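Local coordinates for protein putative short-chain dehydrogenase/reductase (Burkholderia xenovorans, PDB 5K9Z) that probably works as an NAD(P)-dependent oxidoreductase of the short-chain dehydrogenase/reductase family, acting on CH-OH groups of a substrate that is not established, at residues L19-A24 / V43-D48; V119-V124 / H166-L171; V186-P191 / A245-V250. All blocks are in the same frame, centred on the assembly; numbering follows the deposited sequence. Where two conformers were deposited one is given.

All three contacts belong to one Rossmann-type subunit. Contact 1 and contact 3 lie in the same parallel sheet, their centres about 20 Å apart: contact 1 pairs strands 17-21 and 41-46, at whose C-terminal ends the dinucleotide is probably bound, and contact 3 pairs strand 184-191 with the edge strand 247-250. Contact 2 joins two helices, 110-138 and 159-179; its centre is about 17 Å from that of contact 1 and about 13 Å from that of contact 3. It meets contact 3 directly, Ile169 CG2 lying 3.7 Å from Thr247 OG1. In contact 2, Leu120 touches Tyr161 and Lys165, whose YxxxK spacing is consistent with the family's catalytic tyrosine-lysine pair.

Contact 1 of 3, residues L19-A24 / V43-D48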
ATOM      1  N   LEU C  19       2.968 -22.784  18.793  1.00 19.94           N
ATOM      2  CA  LEU C  19       4.420 -22.657  18.845  1.00 18.42           C
ATOM      3  C   LEU C  19       4.750 -21.213  18.502  1.00 16.03           C
ATOM      4  O   LEU C  19       4.386 -20.739  17.421  1.00 17.46           O
ATOM      5  CB  LEU C  19       5.094 -23.611  17.854  1.00 16.86           C
ATOM      6  CG  LEU C  19       6.599 -23.523  17.574  1.00 19.40           C
ATOM      7  CD1 LEU C  19       7.387 -23.626  18.845  1.00 24.51           C
ATOM      8  CD2 LEU C  19       7.008 -24.669  16.636  1.00 20.02           C
ATOM      9  N   VAL C  20       5.447 -20.526  19.400  1.00 18.75           N
ATOM     10  CA  VAL C  20       5.780 -19.115  19.224  1.00 18.93           C
ATOM     11  C   VAL C  20       7.296 -18.965  19.207  1.00 17.22           C
ATOM     12  O   VAL C  20       7.959 -19.271  20.203  1.00 18.24           O
ATOM     13  CB  VAL C  20       5.162 -18.255  20.338  1.00 24.00           C
ATOM     14  CG1 VAL C  20       5.527 -16.776  20.166  1.00 13.00           C
ATOM     15  CG2 VAL C  20       3.643 -18.459  20.375  1.00 21.59           C
ATOM     16  N   THR C  21       7.845 -18.470  18.103  1.00 14.76           N
ATOM     17  CA  THR C  21       9.272 -18.209  18.096  1.00 15.95           C
ATOM     18  C   THR C  21       9.570 -16.786  18.601  1.00 19.28           C
ATOM     19  O   THR C  21       8.693 -15.916  18.671  1.00 16.40           O
ATOM     20  CB  THR C  21       9.890 -18.437  16.710  1.00 21.84           C
ATOM     21  OG1 THR C  21       9.446 -17.440  15.800  1.00 17.65           O
ATOM     22  CG2 THR C  21       9.524 -19.821  16.158  1.00 21.92           C
ATOM     23  N   GLY C  22      10.830 -16.570  18.973  1.00 22.41           N
ATOM     24  CA  GLY C  22      11.212 -15.341  19.654  1.00 20.63           C
ATOM     25  C   GLY C  22      10.418 -15.085  20.908  1.00 16.76           C
ATOM     26  O   GLY C  22      10.156 -13.923  21.247  1.00 19.75           O
ATOM     27  N   ALA C  23      10.036 -16.144  21.621  1.00 20.97           N
ATOM     28  CA  ALA C  23       9.051 -16.064  22.696  1.00 25.26           C
ATOM     29  C   ALA C  23       9.598 -15.496  23.993  1.00 25.58           C
ATOM     30  O   ALA C  23       8.818 -15.290  24.928  1.00 26.36           O
ATOM     31  CB  ALA C  23       8.474 -17.445  22.996  1.00 22.20           C
ATOM     32  N   ALA C  24      10.896 -15.260  24.095  1.00 20.12           N
ATOM     33  CA  ALA C  24      11.443 -14.908  25.392  1.00 24.34           C
ATOM     34  C   ALA C  24      11.361 -13.418  25.687  1.00 28.42           C
ATOM     35  O   ALA C  24      11.703 -13.011  26.802  1.00 33.38           O
ATOM     36  CB  ALA C  24      12.896 -15.374  25.513  1.00 25.14           C
ATOM     37  N   VAL C  43       4.366 -23.781  23.248  1.00 20.91           N
ATOM     38  CA  VAL C  43       5.779 -24.118  23.175  1.00 21.02           C
ATOM     39  C   VAL C  43       6.503 -22.823  22.851  1.00 25.83           C
ATOM     40  O   VAL C  43       6.228 -22.192  21.821  1.00 20.07           O
ATOM     41  CB  VAL C  43       6.058 -25.198  22.119  1.00 22.05           C
ATOM     42  CG1 VAL C  43       7.568 -25.417  21.976  1.00 19.81           C
ATOM     43  CG2 VAL C  43       5.368 -26.520  22.492  1.00 22.55           C
ATOM     44  N   LEU C  44       7.389 -22.407  23.753  1.00 21.13           N
ATOM     45  CA  LEU C  44       8.152 -21.173  23.603  1.00 16.56           C
ATOM     46  C   LEU C  44       9.488 -21.466  22.935  1.00 21.49           C
ATOM     47  O   LEU C  44      10.319 -22.192  23.492  1.00 22.67           O
ATOM     48  CB  LEU C  44       8.382 -20.533  24.970  1.00 18.93           C
ATOM     49  CG  LEU C  44       7.195 -19.818  25.611  1.00 36.58           C
ATOM     50  CD1 LEU C  44       6.224 -20.795  26.216  1.00 39.70           C
ATOM     51  CD2 LEU C  44       7.756 -18.912  26.666  1.00 43.02           C
ATOM     52  N   ALA C  45       9.723 -20.864  21.776  1.00 19.28           N
ATOM     53  CA  ALA C  45      10.952 -21.099  21.035  1.00 20.61           C
ATOM     54  C   ALA C  45      11.771 -19.821  21.021  1.00 22.12           C
ATOM     55  O   ALA C  45      11.242 -18.745  20.711  1.00 18.64           O
ATOM     56  CB  ALA C  45      10.671 -21.565  19.607  1.00 20.74           C
ATOM     57  N   ASP C  46      13.049 -19.941  21.375  1.00 20.11           N
ATOM     58  CA  ASP C  46      13.964 -18.809  21.391  1.00 19.74           C
ATOM     59  C   ASP C  46      15.368 -19.351  21.615  1.00 22.20           C
ATOM     60  O   ASP C  46      15.555 -20.525  21.948  1.00 22.83           O
ATOM     61  CB  ASP C  46      13.581 -17.800  22.481  1.00 20.09           C
ATOM     62  CG  ASP C  46      13.963 -16.365  22.123  1.00 20.59           C
ATOM     63  OD1 ASP C  46      15.067 -16.154  21.600  1.00 29.32           O
ATOM     64  OD2 ASP C  46      13.153 -15.447  22.356  1.00 25.58           O
ATOM     65  N   VAL C  47      16.356 -18.479  21.422  1.00 23.37           N
ATOM     66  CA  VAL C  47      17.741 -18.794  21.752  1.00 25.96           C
ATOM     67  C   VAL C  47      18.119 -18.283  23.137  1.00 26.49           C
ATOM     68  O   VAL C  47      19.229 -18.566  23.609  1.00 28.97           O
ATOM     69  CB  VAL C  47      18.706 -18.217  20.692  1.00 28.39           C
ATOM     70  CG1 VAL C  47      18.439 -18.841  19.347  1.00 28.64           C
ATOM     71  CG2 VAL C  47      18.552 -16.693  20.598  1.00 29.62           C
ATOM     72  N   ASP C  48      17.239 -17.536  23.800  1.00 29.42           N
ATOM     73  CA  ASP C  48      17.500 -17.021  25.147  1.00 32.32           C
ATOM     74  C   ASP C  48      16.974 -18.042  26.153  1.00 29.13           C
ATOM     75  O   ASP C  48      15.797 -18.019  26.522  1.00 25.95           O
ATOM     76  CB  ASP C  48      16.856 -15.651  25.331  1.00 25.29           C
ATOM     77  CG  ASP C  48      17.263 -14.966  26.639  1.00 48.64           C
ATOM     78  OD1 ASP C  48      17.814 -15.624  27.552  1.00 47.90           O
ATOM     79  OD2 ASP C  48      17.030 -13.745  26.750  1.00 52.45           O
TER
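Strands 19-21 and 43-46 run side by side in parallel, the axes of the two segments 4.8 Å apart at closest approach and 21° apart in direction, with Leu19 opposite Val43 and Val20 opposite Leu44. Val20 bonds through both its backbone groups, its N to Val43 O (3.0 Å) and its O to Ala45 N. At Gly22, whose phi is positive, the first chain turns, yet it keeps hold of its neighbour: Ala23 N donates to Ala45 O, 3.0 Å away.

On the sheet face that carries Leu19, Thr21, Val43 and Ala45, Leu19 meets both Val43 and Ala45. Its CG stands anti to the backbone N (chi1 171°), which swings CD1 across to Val43 CG1 at 3.6 Å and on to Ala45 CB. Helix 72-86 closes over Leu19 and Val43 with Ala78, Val79 and Ala82. From the other face, Leu44 lays its CB against the methyl of Ala23, 3.7 Å away. Thr21 OG1 turns to a different neighbour, the backbone oxygens of Val93 and Asn95.

Asp46 uses both carboxylate oxygens, each through its anti lone pair. OD2 accepts Ala24 N at 2.9 Å (156° at the hydrogen), tying Asp46 to the loop after Gly22, and OD1 takes the adjacent Val47 N in a bent bond. Asp48 follows as N-cap of helix 49-58, its OD1 receiving Ala51 N.

This is the opening beta-alpha-beta unit of a Rossmann fold, crossing over through helix 26-37. Residues 21-28 have the family's TGxxxGxG pattern, and an acidic residue near the end of the second strand, where Asp46 lies here, commonly binds the adenosine ribose in NAD-dependent relatives, consistent with a similar role.

Contact 2 of 3, residues V119-V124 / H166-L171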
ATOM      1  N   VAL C 119      17.440 -14.716   9.465  1.00 17.37           N
ATOM      2  CA  VAL C 119      16.499 -14.649  10.574  1.00 14.93           C
ATOM      3  C   VAL C 119      15.116 -14.194  10.091  1.00 19.42           C
ATOM      4  O   VAL C 119      14.089 -14.807  10.414  1.00 20.13           O
ATOM      5  CB  VAL C 119      17.039 -13.706  11.672  1.00 19.80           C
ATOM      6  CG1 VAL C 119      16.040 -13.574  12.789  1.00 17.14           C
ATOM      7  CG2 VAL C 119      18.441 -14.164  12.204  1.00 23.32           C
ATOM      8  N   LEU C 120      15.063 -13.080   9.359  1.00 14.15           N
ATOM      9  CA  LEU C 120      13.784 -12.424   9.107  1.00 13.49           C
ATOM     10  C   LEU C 120      13.002 -13.037   7.961  1.00 14.41           C
ATOM     11  O   LEU C 120      11.779 -12.844   7.895  1.00 16.64           O
ATOM     12  CB  LEU C 120      13.994 -10.924   8.858  1.00 16.52           C
ATOM     13  CG  LEU C 120      14.548 -10.148  10.068  1.00 18.73           C
ATOM     14  CD1 LEU C 120      14.710  -8.647   9.786  1.00 14.35           C
ATOM     15  CD2 LEU C 120      13.679 -10.345  11.300  1.00 15.36           C
ATOM     16  N   LEU C 121      13.666 -13.719   7.036  1.00 15.40           N
ATOM     17  CA  LEU C 121      12.995 -14.317   5.886  1.00 18.45           C
ATOM     18  C   LEU C 121      13.150 -15.832   5.866  1.00 17.29           C
ATOM     19  O   LEU C 121      12.135 -16.543   5.838  1.00 17.60           O
ATOM     20  CB  LEU C 121      13.532 -13.709   4.576  1.00 15.17           C
ATOM     21  CG  LEU C 121      13.038 -14.364   3.278  1.00 18.27           C
ATOM     22  CD1 LEU C 121      11.512 -14.416   3.231  1.00 19.11           C
ATOM     23  CD2 LEU C 121      13.588 -13.621   2.061  1.00 18.38           C
ATOM     24  N   ASP C 122      14.387 -16.355   5.889  1.00 13.92           N
ATOM     25  CA  ASP C 122      14.559 -17.807   5.851  1.00 15.08           C
ATOM     26  C   ASP C 122      13.834 -18.455   7.017  1.00 20.11           C
ATOM     27  O   ASP C 122      13.162 -19.481   6.849  1.00 17.30           O
ATOM     28  CB  ASP C 122      16.044 -18.181   5.901  1.00 18.10           C
ATOM     29  CG  ASP C 122      16.833 -17.669   4.710  1.00 25.77           C
ATOM     30  OD1 ASP C 122      16.238 -17.318   3.674  1.00 23.37           O
ATOM     31  OD2 ASP C 122      18.069 -17.556   4.846  1.00 32.37           O
ATOM     32  N   GLY C 123      13.934 -17.841   8.202  1.00 14.04           N
ATOM     33  CA  GLY C 123      13.269 -18.383   9.378  1.00 20.04           C
ATOM     34  C   GLY C 123      11.763 -18.484   9.210  1.00 22.66           C
ATOM     35  O   GLY C 123      11.123 -19.406   9.733  1.00 19.00           O
ATOM     36  N   VAL C 124      11.170 -17.527   8.504  1.00 13.69           N
ATOM     37  CA  VAL C 124       9.727 -17.596   8.254  1.00 13.61           C
ATOM     38  C   VAL C 124       9.408 -18.720   7.275  1.00 13.79           C
ATOM     39  O   VAL C 124       8.423 -19.451   7.446  1.00 14.65           O
ATOM     40  CB  VAL C 124       9.211 -16.243   7.748  1.00 13.40           C
ATOM     41  CG1 VAL C 124       7.757 -16.361   7.354  1.00 13.40           C
ATOM     42  CG2 VAL C 124       9.416 -15.189   8.809  1.00 15.13           C
ATOM     43  N   HIS C 166       8.923  -7.307   3.287  1.00 13.21           N
ATOM     44  CA  HIS C 166       8.148  -7.421   2.053  1.00 18.28           C
ATOM     45  C   HIS C 166       8.091  -8.868   1.584  1.00 17.79           C
ATOM     46  O   HIS C 166       7.038  -9.347   1.152  1.00 15.24           O
ATOM     47  CB  HIS C 166       8.746  -6.544   0.941  1.00 13.51           C
ATOM     48  CG  HIS C 166       8.284  -5.115   0.953  1.00 22.25           C
ATOM     49  ND1 HIS C 166       8.730  -4.191   1.876  1.00 16.54           N
ATOM     50  CD2 HIS C 166       7.446  -4.440   0.124  1.00 18.79           C
ATOM     51  CE1 HIS C 166       8.171  -3.017   1.629  1.00 15.57           C
ATOM     52  NE2 HIS C 166       7.409  -3.134   0.559  1.00 18.86           N
ATOM     53  N   ALA C 167       9.222  -9.572   1.660  1.00 13.34           N
ATOM     54  CA  ALA C 167       9.273 -10.976   1.262  1.00 18.37           C
ATOM     55  C   ALA C 167       8.376 -11.851   2.140  1.00 17.72           C
ATOM     56  O   ALA C 167       7.747 -12.800   1.646  1.00 17.08           O
ATOM     57  CB  ALA C 167      10.730 -11.464   1.290  1.00 13.52           C
ATOM     58  N   VAL C 168       8.318 -11.552   3.446  1.00 17.35           N
ATOM     59  CA  VAL C 168       7.457 -12.285   4.381  1.00 15.19           C
ATOM     60  C   VAL C 168       5.986 -12.120   4.003  1.00 13.22           C
ATOM     61  O   VAL C 168       5.199 -13.076   4.052  1.00 17.80           O
ATOM     62  CB  VAL C 168       7.718 -11.809   5.826  1.00 15.56           C
ATOM     63  CG1 VAL C 168       6.623 -12.269   6.763  1.00 14.80           C
ATOM     64  CG2 VAL C 168       9.113 -12.293   6.332  1.00 14.34           C
ATOM     65  N   ILE C 169       5.587 -10.912   3.623  1.00 17.84           N
ATOM     66  CA  ILE C 169       4.215 -10.724   3.168  0.51 14.48           C
ATOM     67  C   ILE C 169       3.973 -11.480   1.864  1.00 13.60           C
ATOM     68  O   ILE C 169       2.929 -12.118   1.689  1.00 14.27           O
ATOM     69  CB  ILE C 169       3.902  -9.222   3.056  0.51 16.25           C
ATOM     70  CG1 ILE C 169       3.797  -8.636   4.469  0.51 13.33           C
ATOM     71  CG2 ILE C 169       2.614  -8.986   2.248  0.51 13.68           C
ATOM     72  CD1 ILE C 169       3.569  -7.141   4.523  0.51 13.42           C
ATOM     73  N   GLY C 170       4.945 -11.479   0.948  1.00 15.49           N
ATOM     74  CA  GLY C 170       4.774 -12.255  -0.279  1.00 16.04           C
ATOM     75  C   GLY C 170       4.696 -13.756  -0.027  1.00 14.01           C
ATOM     76  O   GLY C 170       3.868 -14.462  -0.615  1.00 14.30           O
ATOM     77  N   LEU C 171       5.560 -14.262   0.852  1.00 17.60           N
ATOM     78  CA  LEU C 171       5.516 -15.677   1.196  1.00 20.53           C
ATOM     79  C   LEU C 171       4.219 -16.019   1.917  1.00 17.65           C
ATOM     80  O   LEU C 171       3.655 -17.101   1.715  1.00 14.26           O
ATOM     81  CB  LEU C 171       6.710 -16.029   2.071  1.00 17.74           C
ATOM     82  CG  LEU C 171       6.861 -17.474   2.505  1.00 22.34           C
ATOM     83  CD1 LEU C 171       6.831 -18.411   1.305  1.00 21.59           C
ATOM     84  CD2 LEU C 171       8.163 -17.594   3.249  1.00 24.26           C
TER
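Leu121 and Val124 reach across to Ala167, Val168 and Leu171, joining two of the long helices that flank the central sheet of the Rossmann-type short-chain dehydrogenase fold. Segments 119-124 and 166-171, parts of helices 110-138 and 159-179, run nearly parallel, 17° apart in direction, with the axes of the two segments 9.3 Å apart. The first carries a wider pi-type turn at 119-122.

No hydrogen bond spans the gap, and nearly all the contact is between apolar groups. Leu121 sits with CG anti to its N (chi1 173°), a pose that brings both its methyls over the single methyl of Ala167: CD1 is at 3.6 Å from Ala167 CB and CD2 at 3.7 Å from the same atom. One turn on, Val124 meets Val168 with the two side chains at about a right angle, CG2 to CG2 at 3.8 Å. The other branch of Val124, CG1, looks more loosely toward Leu171 CD2. Ser145 of strand 141-146 touches both valines, which places the pair on the sheet side of the helices. Leu171 also packs on Phe125 and Ile128 of the first helix.

Side chain meets backbone just once at close range. Val168 points its CG2, the same methyl that Val124 uses, at the carbonyl oxygen of Leu120, a tight approach of 3.1 Å.

Contact 3 of 3, residues V186-P191 / A245-V250; sequences VNAVAP and AHTLVV
The last two strands of the Rossmann-type sheet meet here, strand 184-191 and the edge strand 247-250, parallel and only 16° apart in direction, with Ala188 opposite Thr247 and Pro191 opposite Val250. Four backbone bonds form the ladder. Ala188 bonds by N to His246 O and by O to Leu248 N; Ala190 repeats the pattern, N to Leu248 O at 2.8 Å and O to Val250 N at 2.9 Å. The odd-numbered Asn187 and Val189 turn their backbone bonds the other way, to strand 141-146 and, for Val189, also to Ala147 just after it.

Asn187 extends the ladder beyond its start. With CG anti to its own carbonyl carbon (chi1 -70°), it brings OD1 over to His246 N at 2.8 Å. That bond is nearly straight, 165° at the hydrogen, and the donor lies in the plane of the amide carbonyl. The ND2 of the same amide goes to Val243 O, so both ends of the group are engaged and its rotation is fixed. Beside it, Ala245 N reaches Val186 O at 2.7 Å, though with a bent approach.

Apolar contacts flank the ladder on both faces. Ala190 CB touches two side chains of the edge strand, Thr247 CG2 at 3.7 Å and, more loosely, Val249 CG2 at 4.1 Å. Helix 159-179 backs this face. On the opposite face, Pro191 and Val250 both pack on Ile228 of helix 225-236.

Ala188 and Ala190 share their face with Thr247 and Val249, while the backbone bonds set the spacing of the strands. Asn187 OD1 and Val186 O accept the N-H groups of His246 and Ala245, so the polar pairing starts in the loop before strand 247-250.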
ATOM      1  N   VAL C 186      -2.922 -18.832   6.442  1.00 16.51           N
ATOM      2  CA  VAL C 186      -1.636 -18.149   6.591  1.00 16.87           C
ATOM      3  C   VAL C 186      -1.900 -16.644   6.580  1.00 16.13           C
ATOM      4  O   VAL C 186      -2.471 -16.123   5.619  1.00 15.46           O
ATOM      5  CB  VAL C 186      -0.627 -18.513   5.486  1.00 17.36           C
ATOM      6  CG1 VAL C 186       0.791 -17.984   5.846  1.00 18.01           C
ATOM      7  CG2 VAL C 186      -0.603 -20.048   5.203  1.00 18.11           C
ATOM      8  N   ASN C 187      -1.453 -15.947   7.625  1.00 16.37           N
ATOM      9  CA  ASN C 187      -1.684 -14.517   7.770  1.00 15.90           C
ATOM     10  C   ASN C 187      -0.442 -13.862   8.366  1.00 19.03           C
ATOM     11  O   ASN C 187       0.503 -14.529   8.794  1.00 17.35           O
ATOM     12  CB  ASN C 187      -2.899 -14.216   8.648  1.00 15.51           C
ATOM     13  CG  ASN C 187      -4.215 -14.596   7.983  1.00 19.97           C
ATOM     14  OD1 ASN C 187      -4.645 -13.952   7.031  1.00 14.20           O
ATOM     15  ND2 ASN C 187      -4.862 -15.629   8.499  1.00 14.98           N
ATOM     16  N   ALA C 188      -0.454 -12.533   8.389  1.00 16.36           N
ATOM     17  CA  ALA C 188       0.646 -11.782   8.969  1.00 17.06           C
ATOM     18  C   ALA C 188       0.079 -10.609   9.759  1.00 19.43           C
ATOM     19  O   ALA C 188      -1.046 -10.166   9.518  1.00 16.27           O
ATOM     20  CB  ALA C 188       1.604 -11.297   7.881  1.00 17.30           C
ATOM     21  N   VAL C 189       0.853 -10.132  10.738  1.00 17.68           N
ATOM     22  CA  VAL C 189       0.566  -8.886  11.439  0.50 17.85           C
ATOM     23  C   VAL C 189       1.732  -7.944  11.185  1.00 18.52           C
ATOM     24  O   VAL C 189       2.889  -8.382  11.117  1.00 19.13           O
ATOM     25  CB  VAL C 189       0.346  -9.076  12.957  0.50 20.43           C
ATOM     26  CG1 VAL C 189      -0.884  -9.922  13.219  0.50 22.41           C
ATOM     27  CG2 VAL C 189       1.581  -9.676  13.629  0.50 19.17           C
ATOM     28  N   ALA C 190       1.428  -6.655  11.033  1.00 18.54           N
ATOM     29  CA  ALA C 190       2.442  -5.659  10.699  1.00 19.26           C
ATOM     30  C   ALA C 190       2.408  -4.564  11.757  1.00 19.96           C
ATOM     31  O   ALA C 190       1.679  -3.567  11.614  1.00 19.85           O
ATOM     32  CB  ALA C 190       2.225  -5.100   9.293  1.00 18.84           C
ATOM     33  N   PRO C 191       3.142  -4.735  12.858  1.00 20.75           N
ATOM     34  CA  PRO C 191       3.253  -3.651  13.843  1.00 21.62           C
ATOM     35  C   PRO C 191       4.005  -2.478  13.247  1.00 22.35           C
ATOM     36  O   PRO C 191       4.874  -2.640  12.390  1.00 22.50           O
ATOM     37  CB  PRO C 191       4.063  -4.278  14.992  1.00 22.35           C
ATOM     38  CG  PRO C 191       4.154  -5.757  14.670  1.00 21.78           C
ATOM     39  CD  PRO C 191       3.973  -5.901  13.205  1.00 21.04           C
ATOM     40  N   ALA C 245      -4.379 -14.893   4.178  1.00 13.71           N
ATOM     41  CA  ALA C 245      -3.387 -14.151   3.403  1.00 18.19           C
ATOM     42  C   ALA C 245      -3.360 -12.669   3.739  1.00 15.45           C
ATOM     43  O   ALA C 245      -2.779 -11.876   2.991  1.00 15.93           O
ATOM     44  CB  ALA C 245      -3.605 -14.324   1.899  1.00 14.40           C
ATOM     45  N   HIS C 246      -3.946 -12.277   4.856  1.00 12.64           N
ATOM     46  CA  HIS C 246      -4.127 -10.859   5.156  1.00 12.91           C
ATOM     47  C   HIS C 246      -2.949 -10.333   5.959  1.00 14.11           C
ATOM     48  O   HIS C 246      -2.319 -11.071   6.720  1.00 12.61           O
ATOM     49  CB  HIS C 246      -5.421 -10.632   5.944  1.00 12.08           C
ATOM     50  CG  HIS C 246      -5.700  -9.188   6.263  1.00 12.59           C
ATOM     51  ND1 HIS C 246      -5.802  -8.214   5.295  1.00 17.68           N
ATOM     52  CD2 HIS C 246      -5.890  -8.561   7.448  1.00 15.76           C
ATOM     53  CE1 HIS C 246      -6.054  -7.048   5.867  1.00 18.03           C
ATOM     54  NE2 HIS C 246      -6.118  -7.231   7.175  1.00 15.01           N
ATOM     55  N   THR C 247      -2.658  -9.052   5.790  1.00 13.67           N
ATOM     56  CA  THR C 247      -1.655  -8.381   6.618  1.00 16.49           C
ATOM     57  C   THR C 247      -2.399  -7.416   7.527  1.00 15.60           C
ATOM     58  O   THR C 247      -2.853  -6.355   7.084  1.00 11.89           O
ATOM     59  CB  THR C 247      -0.608  -7.668   5.778  1.00 17.34           C
ATOM     60  OG1 THR C 247       0.077  -8.632   4.976  1.00 15.52           O
ATOM     61  CG2 THR C 247       0.429  -6.953   6.694  1.00 18.57           C
ATOM     62  N   LEU C 248      -2.553  -7.800   8.788  1.00 14.16           N
ATOM     63  CA  LEU C 248      -3.256  -6.961   9.745  1.00 14.11           C
ATOM     64  C   LEU C 248      -2.277  -5.913  10.269  1.00 15.84           C
ATOM     65  O   LEU C 248      -1.333  -6.244  10.995  1.00 15.58           O
ATOM     66  CB  LEU C 248      -3.828  -7.820  10.866  1.00 14.97           C
ATOM     67  CG  LEU C 248      -4.505  -7.135  12.041  1.00 16.74           C
ATOM     68  CD1 LEU C 248      -5.477  -6.084  11.564  1.00 15.66           C
ATOM     69  CD2 LEU C 248      -5.213  -8.188  12.879  1.00 18.24           C
ATOM     70  N   VAL C 249      -2.485  -4.656   9.882  1.00 18.23           N
ATOM     71  CA  VAL C 249      -1.550  -3.570  10.184  1.00 18.12           C
ATOM     72  C   VAL C 249      -1.964  -2.907  11.493  1.00 19.94           C
ATOM     73  O   VAL C 249      -3.139  -2.554  11.680  1.00 13.79           O
ATOM     74  CB  VAL C 249      -1.506  -2.542   9.041  1.00 12.99           C
ATOM     75  CG1 VAL C 249      -0.603  -1.349   9.408  1.00 17.04           C
ATOM     76  CG2 VAL C 249      -1.078  -3.198   7.724  1.00 12.92           C
ATOM     77  N   VAL C 250      -1.000  -2.738  12.401  1.00 14.25           N
ATOM     78  CA  VAL C 250      -1.252  -2.140  13.712  1.00 15.42           C
ATOM     79  C   VAL C 250      -0.238  -1.011  13.852  1.00 16.25           C
ATOM     80  O   VAL C 250       0.832  -1.192  14.437  1.00 16.84           O
ATOM     81  CB  VAL C 250      -1.127  -3.153  14.861  1.00 14.12           C
ATOM     82  CG1 VAL C 250      -1.581  -2.522  16.188  1.00 17.31           C
ATOM     83  CG2 VAL C 250      -1.916  -4.443  14.560  1.00 13.20           C
TER